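Local atomic coordinates of type II secretion chaperone CpaB (Acinetobacter nosocomialis M2, PDB entry 6O38), a protein that acts as a type II secretion chaperone, forming a complex with its substrate, the secreted metalloprotease CpaA. Residues F118-T129 / I140-G148. Numbering follows the deposited sequence.
Sequences FDQGDPNQNFFT and IMQIFTEKG
The ring of F144 turns its edge to one face of F127, an offset edge-to-face pair with centroids 5.2 Å apart and planes at 61°. F144 CD2 and CE2 do the touching, over the rim of the F127 ring near CZ; T129 CG2 and Q125 O lie at the edge of that ring. F127 CG sits between its own backbone N and carbonyl carbon (chi1 70°), which lays the ring alongside F144, the two side chains pointing the same way. F118 presents its edge instead: CZ meets I143 CG2 at 3.7 Å and CE2 lies 3.5 Å from F144 O, while F128 CD1 rests over one face and R97 makes a cation-pi contact. F128 and I143, a non-hydrogen-bonded antiparallel pair, share the face that packs on strand 85-90. Opposite T129, the aliphatic start of Q142 runs obliquely past OG1. T129 and Q142 exchange two backbone bonds, T129 N to Q142 O and Q142 N to T129 O, each 2.9 Å; at F127 and F144 the F144 N to F127 O bond is 3.1 Å and its return is weak. Beyond the strands, D122 N bonds to N126 OD1 (2.8 Å, N-H...O angle 171°) from above the amide carbonyl plane, off the lone pairs; with N126 N to D122 O it closes the turn 122-126. E146 crosses N126 at about a right angle, its carboxylate salt-bridged to R97. N124 and D122 hydrogen-bond to S282 of the CpaA chain. Strands 127-133 and 138-145 form a beta hairpin, one step of the up-and-down run of antiparallel strands from 85-90 to 158-163.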
loop_
_atom_site.group_PDB
_atom_site.type_symbol
_atom_site.label_atom_id
_atom_site.label_comp_id
_atom_site.label_asym_id
_atom_site.label_seq_id
_atom_site.Cartn_x
_atom_site.Cartn_y
_atom_site.Cartn_z
ATOM N N PHE G 118 -9.483 -5.375 0.577
ATOM C CA PHE G 118 -8.997 -6.722 0.835
ATOM C C PHE G 118 -9.597 -7.277 2.122
ATOM O O PHE G 118 -9.918 -6.536 3.054
ATOM C CB PHE G 118 -7.471 -6.728 0.906
ATOM C CG PHE G 118 -6.810 -6.362 -0.391
ATOM C CD1 PHE G 118 -6.762 -7.270 -1.434
ATOM C CD2 PHE G 118 -6.245 -5.110 -0.572
ATOM C CE1 PHE G 118 -6.162 -6.940 -2.633
ATOM C CE2 PHE G 118 -5.642 -4.773 -1.771
ATOM C CZ PHE G 118 -5.600 -5.690 -2.802
ATOM N N ASP G 119 -9.753 -8.603 2.156
ATOM C CA ASP G 119 -10.416 -9.256 3.281
ATOM C C ASP G 119 -9.568 -9.292 4.548
ATOM O O ASP G 119 -10.119 -9.197 5.649
ATOM C CB ASP G 119 -10.825 -10.677 2.893
ATOM C CG ASP G 119 -11.752 -10.712 1.699
ATOM O OD1 ASP G 119 -12.785 -10.010 1.727
ATOM O OD2 ASP G 119 -11.444 -11.440 0.734
ATOM N N GLN G 120 -8.246 -9.439 4.435
ATOM C CA GLN G 120 -7.407 -9.582 5.622
ATOM C C GLN G 120 -6.302 -8.539 5.746
ATOM O O GLN G 120 -5.385 -8.732 6.556
ATOM C CB GLN G 120 -6.778 -10.979 5.672
ATOM C CG GLN G 120 -7.768 -12.118 5.865
ATOM C CD GLN G 120 -8.540 -12.018 7.169
ATOM O OE1 GLN G 120 -8.009 -11.589 8.193
ATOM N NE2 GLN G 120 -9.807 -12.417 7.133
ATOM N N GLY G 121 -6.360 -7.442 5.003
ATOM C CA GLY G 121 -5.385 -6.378 5.147
ATOM C C GLY G 121 -5.705 -5.454 6.303
ATOM O O GLY G 121 -6.308 -5.856 7.304
ATOM N N ASP G 122 -5.290 -4.193 6.167
ATOM C CA ASP G 122 -5.698 -3.147 7.095
ATOM C C ASP G 122 -6.927 -2.459 6.523
ATOM O O ASP G 122 -6.829 -1.822 5.463
ATOM C CB ASP G 122 -4.576 -2.145 7.324
ATOM C CG ASP G 122 -4.773 -1.331 8.591
ATOM O OD1 ASP G 122 -5.917 -0.905 8.858
ATOM O OD2 ASP G 122 -3.786 -1.130 9.331
ATOM N N PRO G 123 -8.093 -2.558 7.165
ATOM C CA PRO G 123 -9.317 -2.004 6.560
ATOM C C PRO G 123 -9.286 -0.500 6.319
ATOM O O PRO G 123 -10.079 -0.016 5.504
ATOM C CB PRO G 123 -10.411 -2.387 7.569
ATOM C CG PRO G 123 -9.690 -2.571 8.862
ATOM C CD PRO G 123 -8.343 -3.129 8.502
ATOM N N ASN G 124 -8.415 0.257 6.989
ATOM C CA ASN G 124 -8.436 1.708 6.837
ATOM C C ASN G 124 -7.619 2.215 5.652
ATOM O O ASN G 124 -7.915 3.302 5.140
ATOM C CB ASN G 124 -7.934 2.381 8.120
ATOM C CG ASN G 124 -8.774 2.020 9.335
ATOM O OD1 ASN G 124 -9.999 1.927 9.256
ATOM N ND2 ASN G 124 -8.112 1.817 10.471
ATOM N N GLN G 125 -6.596 1.482 5.217
ATOM C CA GLN G 125 -5.674 1.957 4.185
ATOM C C GLN G 125 -5.676 1.138 2.904
ATOM O O GLN G 125 -5.570 1.716 1.821
ATOM C CB GLN G 125 -4.237 2.041 4.740
ATOM C CG GLN G 125 -4.053 3.122 5.782
ATOM C CD GLN G 125 -4.385 4.502 5.219
ATOM O OE1 GLN G 125 -3.974 4.846 4.106
ATOM N NE2 GLN G 125 -5.134 5.287 5.978
ATOM N N ASN G 126 -5.789 -0.182 2.983
ATOM C CA ASN G 126 -5.571 -1.020 1.813
ATOM C C ASN G 126 -6.835 -1.098 0.972
ATOM O O ASN G 126 -7.948 -1.151 1.502
ATOM C CB ASN G 126 -5.137 -2.425 2.227
ATOM C CG ASN G 126 -3.908 -2.414 3.119
ATOM O OD1 ASN G 126 -3.735 -3.291 3.963
ATOM N ND2 ASN G 126 -3.043 -1.423 2.929
ATOM N N PHE G 127 -6.645 -1.117 -0.345
ATOM C CA PHE G 127 -7.733 -1.183 -1.313
ATOM C C PHE G 127 -7.115 -1.376 -2.690
ATOM O O PHE G 127 -5.893 -1.324 -2.856
ATOM C CB PHE G 127 -8.603 0.078 -1.276
ATOM C CG PHE G 127 -7.919 1.307 -1.816
ATOM C CD1 PHE G 127 -7.026 2.021 -1.033
ATOM C CD2 PHE G 127 -8.183 1.757 -3.101
ATOM C CE1 PHE G 127 -6.400 3.153 -1.525
ATOM C CE2 PHE G 127 -7.561 2.888 -3.598
ATOM C CZ PHE G 127 -6.668 3.587 -2.808
ATOM N N PHE G 128 -7.977 -1.597 -3.679
ATOM C CA PHE G 128 -7.534 -1.724 -5.058
ATOM C C PHE G 128 -8.554 -1.070 -5.978
ATOM O O PHE G 128 -9.728 -0.917 -5.631
ATOM C CB PHE G 128 -7.315 -3.193 -5.458
ATOM C CG PHE G 128 -8.562 -4.032 -5.410
ATOM C CD1 PHE G 128 -8.923 -4.694 -4.250
ATOM C CD2 PHE G 128 -9.365 -4.170 -6.532
ATOM C CE1 PHE G 128 -10.067 -5.468 -4.203
ATOM C CE2 PHE G 128 -10.509 -4.942 -6.491
ATOM C CZ PHE G 128 -10.861 -5.592 -5.327
ATOM N N THR G 129 -8.088 -0.682 -7.163
ATOM C CA THR G 129 -8.933 -0.049 -8.164
ATOM C C THR G 129 -8.642 -0.668 -9.520
ATOM O O THR G 129 -7.483 -0.932 -9.853
ATOM C CB THR G 129 -8.717 1.473 -8.245
ATOM O OG1 THR G 129 -7.421 1.747 -8.792
ATOM C CG2 THR G 129 -8.838 2.122 -6.873
ATOM N N ILE G 140 -6.176 -0.353 -16.388
ATOM C CA ILE G 140 -5.144 0.020 -15.427
ATOM C C ILE G 140 -5.582 -0.447 -14.047
ATOM O O ILE G 140 -6.730 -0.223 -13.647
ATOM C CB ILE G 140 -4.882 1.537 -15.438
ATOM C CG1 ILE G 140 -4.048 1.925 -16.661
ATOM C CG2 ILE G 140 -4.186 1.975 -14.157
ATOM C CD1 ILE G 140 -3.681 3.390 -16.711
HETATM N N MSE G 141 -4.672 -1.098 -13.327
HETATM C CA MSE G 141 -4.964 -1.565 -11.975
HETATM C C MSE G 141 -4.013 -0.968 -10.949
HETATM O O MSE G 141 -2.804 -0.903 -11.169
HETATM C CB MSE G 141 -4.889 -3.088 -11.901
HETATM C CG MSE G 141 -5.849 -3.802 -12.821
HETATM SE SE MSE G 141 -5.841 -5.719 -12.506
HETATM C CE MSE G 141 -6.875 -6.248 -14.062
ATOM N N GLN G 142 -4.571 -0.535 -9.821
ATOM C CA GLN G 142 -3.795 -0.045 -8.688
ATOM C C GLN G 142 -4.054 -0.976 -7.512
ATOM O O GLN G 142 -5.170 -1.019 -6.985
ATOM C CB GLN G 142 -4.177 1.393 -8.336
ATOM C CG GLN G 142 -3.977 2.391 -9.460
ATOM C CD GLN G 142 -4.372 3.797 -9.057
ATOM O OE1 GLN G 142 -4.618 4.073 -7.883
ATOM N NE2 GLN G 142 -4.441 4.696 -10.032
ATOM N N ILE G 143 -3.034 -1.727 -7.113
ATOM C CA ILE G 143 -3.139 -2.680 -6.014
ATOM C C ILE G 143 -2.288 -2.144 -4.871
ATOM O O ILE G 143 -1.054 -2.109 -4.966
ATOM C CB ILE G 143 -2.700 -4.087 -6.438
ATOM C CG1 ILE G 143 -3.478 -4.522 -7.682
ATOM C CG2 ILE G 143 -2.905 -5.077 -5.301
ATOM C CD1 ILE G 143 -2.830 -5.646 -8.454
ATOM N N PHE G 144 -2.942 -1.727 -3.790
ATOM C CA PHE G 144 -2.276 -1.109 -2.648
ATOM C C PHE G 144 -2.398 -2.034 -1.443
ATOM O O PHE G 144 -3.483 -2.175 -0.868
ATOM C CB PHE G 144 -2.875 0.264 -2.351
ATOM C CG PHE G 144 -2.761 1.233 -3.492
ATOM C CD1 PHE G 144 -1.546 1.442 -4.123
ATOM C CD2 PHE G 144 -3.870 1.934 -3.936
ATOM C CE1 PHE G 144 -1.439 2.333 -5.175
ATOM C CE2 PHE G 144 -3.769 2.826 -4.988
ATOM C CZ PHE G 144 -2.552 3.026 -5.607
ATOM N N THR G 145 -1.287 -2.654 -1.062
ATOM C CA THR G 145 -1.209 -3.494 0.123
ATOM C C THR G 145 -0.115 -2.971 1.044
ATOM O O THR G 145 0.708 -2.136 0.660
ATOM C CB THR G 145 -0.934 -4.958 -0.243
ATOM O OG1 THR G 145 0.425 -5.097 -0.675
ATOM C CG2 THR G 145 -1.867 -5.423 -1.350
ATOM N N GLU G 146 -0.117 -3.472 2.280
ATOM C CA GLU G 146 0.940 -3.116 3.218
ATOM C C GLU G 146 2.282 -3.717 2.820
ATOM O O GLU G 146 3.324 -3.222 3.264
ATOM C CB GLU G 146 0.569 -3.568 4.634
ATOM C CG GLU G 146 0.570 -5.079 4.841
ATOM C CD GLU G 146 -0.603 -5.778 4.179
ATOM O OE1 GLU G 146 -1.552 -5.088 3.750
ATOM O OE2 GLU G 146 -0.574 -7.024 4.086
ATOM N N LYS G 147 2.280 -4.765 1.995
ATOM C CA LYS G 147 3.514 -5.388 1.537
ATOM C C LYS G 147 4.110 -4.702 0.315
ATOM O O LYS G 147 5.224 -5.051 -0.086
ATOM C CB LYS G 147 3.281 -6.871 1.234
ATOM C CG LYS G 147 2.949 -7.704 2.462
ATOM C CD LYS G 147 2.723 -9.164 2.100
ATOM C CE LYS G 147 2.450 -10.005 3.338
ATOM N NZ LYS G 147 2.214 -11.436 2.999
ATOM N N GLY G 148 3.405 -3.758 -0.286
ATOM C CA GLY G 148 3.895 -3.091 -1.478
ATOM C C GLY G 148 2.751 -2.667 -2.372
ATOM O O GLY G 148 1.602 -3.068 -2.198
#